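Local structure of uncharacterized N-acetyltransferase SSO0209 (4R3L) at residues Lys27-Arg30 and Leu31-Glu35; Val130-Tyr133 and Pro134-Ala137. The protein transfers the acetyl group of acetyl-CoA to the free alpha-amino group of protein N-termini, with a preference for those that begin with serine. One frame throughout, in Å; residues are numbered along the deposited sequence.

In the fold
The two contacts lie within a single GNAT fold and touch the same coenzyme A from two well-separated parts of the chain. Contact 1 comes first, at the C-terminal end of helix 22-32 and the turn that follows it; contact 2 comes about a hundred residues later, where strand 123-129 gives way to helix 133-141. Their centres are 16 Å apart and their nearest atoms about 6 Å, so they do not meet. Between them runs the pantetheine arm of the cofactor, whose amide carbonyl O5P accepts from contact 2 while Leu33 of contact 1 packs against its carbon. Contact 1 also carries Glu35, important for substrate specificity, so cofactor and peptide recognition converge there.

Contact 1: residues Lys27-Arg30 and Leu31-Glu35; sequences KINR and LTLPE. With COA (coenzyme A), chain C.
Asn29 and Leu33 meet nearly perpendicularly where helix 22-32 runs out, the amide of Asn29 touching the leucine through ND2, 3.6 Å from Leu33 CD1. With CG anti to the backbone N (chi1 173°), the Asn29 amide projects from the flank of the helix, where the chain after the helix folds back beside it. There ND2 donates to Glu35 O at 3.3 Å, with the acceptor in the amide plane. On the other branch OD1 accepts from Arg30 NH1, 3.0 Å away in the guanidinium plane; NH1 also bonds Tyr37 O, and Tyr65 OH gives ND2 a further partner. One residue earlier in each segment, Ile28 and Thr32 run alongside each other in the same direction. Thr32 OG1, set between backbone N and carbonyl carbon (chi1 62°), reaches back to Ile28 O at 2.7 Å, approaching from above the carbonyl plane. A backbone bond from Leu33 N to Asn29 O, 2.9 Å, closes the last turn before Leu33 leaves helical geometry. The other branch of Leu33 faces the cofactor, CD2 lying 3.5 Å from C5P of coenzyme A. Two-sided bonding thus fixes the rotation of the buried Asn29 amide and ties the helix end to the main chain of Glu35, a residue important for substrate specificity, while Leu33 CD2 and the carbonyl of Thr32 line the pantetheine arm by packing.

Contact 2: residues Val130-Tyr133 and Pro134-Ala137; sequences VSNY and PAIA. With COA (coenzyme A), chain C.
Asn132 caps helix 133-141 and at the same time grips coenzyme A, in the loop from strand 123-129 into a helix that lines the coenzyme A pocket of the GNAT fold. Its two amide branches divide the work. ND2 donates to O5P of the pantetheine arm of coenzyme A at 2.9 Å in a nearly straight bond (164°), whereas OD1 accepts a weak N-cap bond from Ala135 N. The methyl of Ala135 sits against the amide, its CB 3.5 Å from Asn132 CG. Having CG anti to the backbone N (chi1 -161°) places the amide between the helix start and the cofactor.

At the other end of coenzyme A, Tyr133 and Pro134 border the adenine, their side chains set almost perpendicular to each other. The phenol ring meets the base obliquely through CE2, 3.4 Å from C2A of coenzyme A. Pro134 brings its ring carbons to the exocyclic amine, with CG 3.3 Å from N6A of coenzyme A, and the methyl of Ala137 makes a van der Waals contact with N3A.

Behind this shell the first helical turn is held by its main chain: Ile136 N donates to Asn132 O, and Ala137 N to Tyr133 O. Asn132 is also the centre of an inverse gamma turn, in which Tyr133 N donates to Ser131 O. Farther back, Ile136 and Val130 pack on Tyr161, and Ala135 and Ile136 on Val128, setting the helix against the sheet. Ser131 OG bonds Glu158 OE1, and the Val130 backbone bonds Asp159. On the buried side of the turn, Ile136 CG1 lies 3.2 Å from Asn132 O, and its CD1 reaches on to 3.8 Å from Val130 O.

Contact 1: residues Lys27-Arg30 and Leu31-Glu35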
loop_
_atom_site.group_PDB
_atom_site.type_symbol
_atom_site.label_atom_id
_atom_site.label_comp_id
_atom_site.label_asym_id
_atom_site.label_seq_id
_atom_site.Cartn_x
_atom_site.Cartn_y
_atom_site.Cartn_z
ATOM N N LYS A 27 3.120 5.370 14.511
ATOM C CA LYS A 27 3.174 6.816 14.666
ATOM C C LYS A 27 2.871 7.533 13.360
ATOM O O LYS A 27 2.065 8.462 13.321
ATOM C CB LYS A 27 4.548 7.251 15.176
ATOM C CG LYS A 27 4.788 8.758 15.080
ATOM C CD LYS A 27 6.277 9.100 15.076
ATOM C CE LYS A 27 6.631 9.998 13.891
ATOM N NZ LYS A 27 8.024 10.528 13.984
ATOM N N ILE A 28 3.530 7.100 12.290
ATOM C CA ILE A 28 3.304 7.665 10.962
ATOM C C ILE A 28 1.848 7.495 10.536
ATOM O O ILE A 28 1.203 8.418 10.036
ATOM C CB ILE A 28 4.227 6.997 9.921
ATOM C CG1 ILE A 28 5.688 7.336 10.229
ATOM C CG2 ILE A 28 3.856 7.446 8.512
ATOM C CD1 ILE A 28 6.693 6.531 9.420
ATOM N N ASN A 29 1.330 6.296 10.751
ATOM C CA ASN A 29 -0.038 5.987 10.394
ATOM C C ASN A 29 -1.012 6.899 11.152
ATOM O O ASN A 29 -1.939 7.464 10.565
ATOM C CB ASN A 29 -0.306 4.509 10.684
ATOM C CG ASN A 29 -1.754 4.126 10.515
ATOM O OD1 ASN A 29 -2.472 3.955 11.496
ATOM N ND2 ASN A 29 -2.185 3.950 9.272
ATOM N N ARG A 30 -0.772 7.057 12.453
ATOM C CA ARG A 30 -1.625 7.895 13.291
ATOM C C ARG A 30 -1.620 9.345 12.816
ATOM O O ARG A 30 -2.652 10.011 12.839
ATOM C CB ARG A 30 -1.188 7.820 14.757
ATOM C CG ARG A 30 -1.291 6.429 15.387
ATOM C CD ARG A 30 -2.675 5.803 15.232
ATOM N NE ARG A 30 -2.835 4.613 16.079
ATOM C CZ ARG A 30 -2.882 3.359 15.629
ATOM N NH1 ARG A 30 -2.785 3.099 14.324
ATOM N NH2 ARG A 30 -3.026 2.358 16.492
ATOM N N LEU A 31 -0.468 9.817 12.347
ATOM C CA LEU A 31 -0.329 11.202 11.906
ATOM C C LEU A 31 -0.841 11.482 10.490
ATOM O O LEU A 31 -1.175 12.622 10.164
ATOM C CB LEU A 31 1.136 11.628 11.984
ATOM C CG LEU A 31 1.718 11.868 13.377
ATOM C CD1 LEU A 31 3.226 12.049 13.298
ATOM C CD2 LEU A 31 1.069 13.080 14.008
ATOM N N THR A 32 -0.897 10.459 9.643
ATOM C CA THR A 32 -1.116 10.707 8.222
ATOM C C THR A 32 -2.383 10.085 7.670
ATOM O O THR A 32 -2.809 10.436 6.576
ATOM C CB THR A 32 0.065 10.190 7.371
ATOM O OG1 THR A 32 0.185 8.777 7.541
ATOM C CG2 THR A 32 1.355 10.852 7.783
ATOM N N LEU A 33 -2.991 9.167 8.415
ATOM C CA LEU A 33 -4.120 8.409 7.896
ATOM C C LEU A 33 -5.257 8.292 8.923
ATOM O O LEU A 33 -5.031 8.418 10.125
ATOM C CB LEU A 33 -3.656 7.018 7.453
ATOM C CG LEU A 33 -2.775 6.976 6.202
ATOM C CD1 LEU A 33 -2.116 5.620 6.044
ATOM C CD2 LEU A 33 -3.603 7.306 4.967
ATOM N N PRO A 34 -6.490 8.064 8.442
ATOM C CA PRO A 34 -7.643 7.877 9.329
ATOM C C PRO A 34 -7.867 6.423 9.757
ATOM O O PRO A 34 -8.516 6.185 10.776
ATOM C CB PRO A 34 -8.809 8.364 8.472
ATOM C CG PRO A 34 -8.410 7.991 7.101
ATOM C CD PRO A 34 -6.908 8.198 7.035
ATOM N N GLU A 35 -7.358 5.473 8.977
ATOM C CA GLU A 35 -7.470 4.055 9.306
ATOM C C GLU A 35 -6.377 3.654 10.288
ATOM O O GLU A 35 -5.304 3.209 9.886
ATOM C CB GLU A 35 -7.380 3.196 8.043
ATOM C CG GLU A 35 -8.201 3.711 6.868
ATOM C CD GLU A 35 -7.465 4.753 6.035
ATOM O OE1 GLU A 35 -6.216 4.695 5.956
ATOM O OE2 GLU A 35 -8.139 5.635 5.459
HETATM N N1A COA C . -0.002 16.790 -5.799
HETATM C C2A COA C . 0.092 16.377 -7.079
HETATM N N3A COA C . 0.782 15.279 -7.396
HETATM C C4A COA C . 1.413 14.548 -6.425
HETATM C C5A COA C . 1.337 14.947 -5.099
HETATM C C6A COA C . 0.605 16.106 -4.796
HETATM N N6A COA C . 0.496 16.561 -3.414
HETATM N N7A COA C . 2.060 14.028 -4.348
HETATM C C8A COA C . 2.565 13.097 -5.204
HETATM N N9A COA C . 2.174 13.392 -6.460
HETATM C C1B COA C . 2.517 12.658 -7.689
HETATM C C2B COA C . 3.458 13.453 -8.505
HETATM O O2B COA C . 3.310 13.158 -9.848
HETATM C C3B COA C . 4.746 12.964 -8.070
HETATM O O3B COA C . 5.691 13.288 -9.010
HETATM P P3B COA C . 6.565 14.575 -8.813
HETATM O O7A COA C . 7.795 14.518 -9.717
HETATM O O8A COA C . 7.013 14.647 -7.406
HETATM O O9A COA C . 5.751 15.790 -9.139
HETATM C C4B COA C . 4.490 11.515 -7.998
HETATM O O4B COA C . 3.209 11.424 -7.426
HETATM C C5B COA C . 5.442 10.827 -7.112
HETATM O O5B COA C . 5.243 11.123 -5.759
HETATM P P1A COA C . 6.153 10.625 -4.568
HETATM O O1A COA C . 7.190 11.653 -4.206
HETATM O O2A COA C . 6.744 9.320 -4.911
HETATM O O3A COA C . 5.096 10.522 -3.375
HETATM P P2A COA C . 5.352 10.899 -1.864
HETATM O O4A COA C . 5.328 12.402 -1.639
HETATM O O5A COA C . 6.622 10.277 -1.376
HETATM O O6A COA C . 4.139 10.260 -1.024
HETATM C CBP COA C . 1.765 9.949 -0.552
HETATM C CCP COA C . 2.885 10.233 -1.598
HETATM C CDP COA C . 0.424 10.022 -1.233
HETATM C CEP COA C . 2.006 8.547 0.004
HETATM C CAP COA C . 1.925 11.010 0.514
HETATM O OAP COA C . 1.450 12.294 0.105
HETATM C C9P COA C . 1.222 10.705 1.823
HETATM O O9P COA C . 1.777 9.989 2.698
HETATM N N8P COA C . -0.086 11.243 2.130
HETATM C C7P COA C . -0.794 10.974 3.378
HETATM C C6P COA C . -1.133 9.469 3.581
HETATM C C5P COA C . -1.867 8.868 2.386
HETATM O O5P COA C . -2.845 9.497 1.905
HETATM N N4P COA C . -1.417 7.601 1.805
HETATM C C3P COA C . -2.104 7.036 0.660
HETATM C C2P COA C . -3.525 6.523 0.859
HETATM S S1P COA C . -4.213 5.468 -0.375
#

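Contact 2: residues Val130-Tyr133 and Pro134-Ala137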
loop_
_atom_site.group_PDB
_atom_site.type_symbol
_atom_site.label_atom_id
_atom_site.label_comp_id
_atom_site.label_asym_id
_atom_site.label_seq_id
_atom_site.Cartn_x
_atom_site.Cartn_y
_atom_site.Cartn_z
ATOM N N VAL A 130 -11.684 9.208 -2.846
ATOM C CA VAL A 130 -11.846 10.005 -4.067
ATOM C C VAL A 130 -11.342 11.447 -3.910
ATOM O O VAL A 130 -11.081 12.133 -4.896
ATOM C CB VAL A 130 -13.319 10.024 -4.523
ATOM C CG1 VAL A 130 -13.765 8.618 -4.888
ATOM C CG2 VAL A 130 -14.214 10.609 -3.427
ATOM N N SER A 131 -11.187 11.904 -2.672
ATOM C CA SER A 131 -10.666 13.246 -2.430
ATOM C C SER A 131 -9.131 13.284 -2.325
ATOM O O SER A 131 -8.528 14.359 -2.299
ATOM C CB SER A 131 -11.283 13.830 -1.154
ATOM O OG SER A 131 -11.069 12.969 -0.043
ATOM N N ASN A 132 -8.503 12.114 -2.267
ATOM C CA ASN A 132 -7.065 12.042 -2.031
ATOM C C ASN A 132 -6.286 12.334 -3.306
ATOM O O ASN A 132 -5.714 11.426 -3.917
ATOM C CB ASN A 132 -6.681 10.666 -1.479
ATOM C CG ASN A 132 -5.328 10.671 -0.789
ATOM O OD1 ASN A 132 -4.505 11.563 -1.005
ATOM N ND2 ASN A 132 -5.093 9.672 0.047
ATOM N N TYR A 133 -6.269 13.608 -3.694
ATOM C CA TYR A 133 -5.615 14.050 -4.927
ATOM C C TYR A 133 -4.136 13.640 -5.056
ATOM O O TYR A 133 -3.738 13.141 -6.112
ATOM C CB TYR A 133 -5.749 15.571 -5.068
ATOM C CG TYR A 133 -5.021 16.139 -6.269
ATOM C CD1 TYR A 133 -5.552 16.020 -7.549
ATOM C CD2 TYR A 133 -3.809 16.802 -6.123
ATOM C CE1 TYR A 133 -4.892 16.537 -8.653
ATOM C CE2 TYR A 133 -3.143 17.325 -7.223
ATOM C CZ TYR A 133 -3.688 17.187 -8.485
ATOM O OH TYR A 133 -3.031 17.704 -9.580
ATOM N N PRO A 134 -3.316 13.858 -4.003
ATOM C CA PRO A 134 -1.919 13.438 -4.163
ATOM C C PRO A 134 -1.775 11.950 -4.468
ATOM O O PRO A 134 -1.078 11.599 -5.420
ATOM C CB PRO A 134 -1.293 13.774 -2.807
ATOM C CG PRO A 134 -2.119 14.894 -2.290
ATOM C CD PRO A 134 -3.517 14.580 -2.731
ATOM N N ALA A 135 -2.438 11.098 -3.689
ATOM C CA ALA A 135 -2.291 9.654 -3.855
ATOM C C ALA A 135 -2.769 9.200 -5.238
ATOM O O ALA A 135 -2.110 8.390 -5.894
ATOM C CB ALA A 135 -3.037 8.906 -2.740
ATOM N N ILE A 136 -3.889 9.740 -5.702
ATOM C CA ILE A 136 -4.429 9.332 -6.998
ATOM C C ILE A 136 -3.465 9.658 -8.138
ATOM O O ILE A 136 -3.305 8.877 -9.103
ATOM C CB ILE A 136 -5.784 10.008 -7.265
ATOM C CG1 ILE A 136 -6.826 9.542 -6.240
ATOM C CG2 ILE A 136 -6.271 9.711 -8.669
ATOM C CD1 ILE A 136 -8.176 10.208 -6.420
ATOM N N ALA A 137 -2.834 10.821 -8.032
ATOM C CA ALA A 137 -1.849 11.245 -9.022
ATOM C C ALA A 137 -0.682 10.267 -9.058
ATOM O O ALA A 137 -0.226 9.880 -10.136
ATOM C CB ALA A 137 -1.353 12.655 -8.716
HETATM N N1A COA C . -0.002 16.790 -5.799
HETATM C C2A COA C . 0.092 16.377 -7.079
HETATM N N3A COA C . 0.782 15.279 -7.396
HETATM C C4A COA C . 1.413 14.548 -6.425
HETATM C C5A COA C . 1.337 14.947 -5.099
HETATM C C6A COA C . 0.605 16.106 -4.796
HETATM N N6A COA C . 0.496 16.561 -3.414
HETATM N N7A COA C . 2.060 14.028 -4.348
HETATM C C8A COA C . 2.565 13.097 -5.204
HETATM N N9A COA C . 2.174 13.392 -6.460
HETATM C C1B COA C . 2.517 12.658 -7.689
HETATM C C2B COA C . 3.458 13.453 -8.505
HETATM O O2B COA C . 3.310 13.158 -9.848
HETATM C C3B COA C . 4.746 12.964 -8.070
HETATM O O3B COA C . 5.691 13.288 -9.010
HETATM P P3B COA C . 6.565 14.575 -8.813
HETATM O O7A COA C . 7.795 14.518 -9.717
HETATM O O8A COA C . 7.013 14.647 -7.406
HETATM O O9A COA C . 5.751 15.790 -9.139
HETATM C C4B COA C . 4.490 11.515 -7.998
HETATM O O4B COA C . 3.209 11.424 -7.426
HETATM C C5B COA C . 5.442 10.827 -7.112
HETATM O O5B COA C . 5.243 11.123 -5.759
HETATM P P1A COA C . 6.153 10.625 -4.568
HETATM O O1A COA C . 7.190 11.653 -4.206
HETATM O O2A COA C . 6.744 9.320 -4.911
HETATM O O3A COA C . 5.096 10.522 -3.375
HETATM P P2A COA C . 5.352 10.899 -1.864
HETATM O O4A COA C . 5.328 12.402 -1.639
HETATM O O5A COA C . 6.622 10.277 -1.376
HETATM O O6A COA C . 4.139 10.260 -1.024
HETATM C CBP COA C . 1.765 9.949 -0.552
HETATM C CCP COA C . 2.885 10.233 -1.598
HETATM C CDP COA C . 0.424 10.022 -1.233
HETATM C CEP COA C . 2.006 8.547 0.004
HETATM C CAP COA C . 1.925 11.010 0.514
HETATM O OAP COA C . 1.450 12.294 0.105
HETATM C C9P COA C . 1.222 10.705 1.823
HETATM O O9P COA C . 1.777 9.989 2.698
HETATM N N8P COA C . -0.086 11.243 2.130
HETATM C C7P COA C . -0.794 10.974 3.378
HETATM C C6P COA C . -1.133 9.469 3.581
HETATM C C5P COA C . -1.867 8.868 2.386
HETATM O O5P COA C . -2.845 9.497 1.905
HETATM N N4P COA C . -1.417 7.601 1.805
HETATM C C3P COA C . -2.104 7.036 0.660
HETATM C C2P COA C . -3.525 6.523 0.859
HETATM S S1P COA C . -4.213 5.468 -0.375
#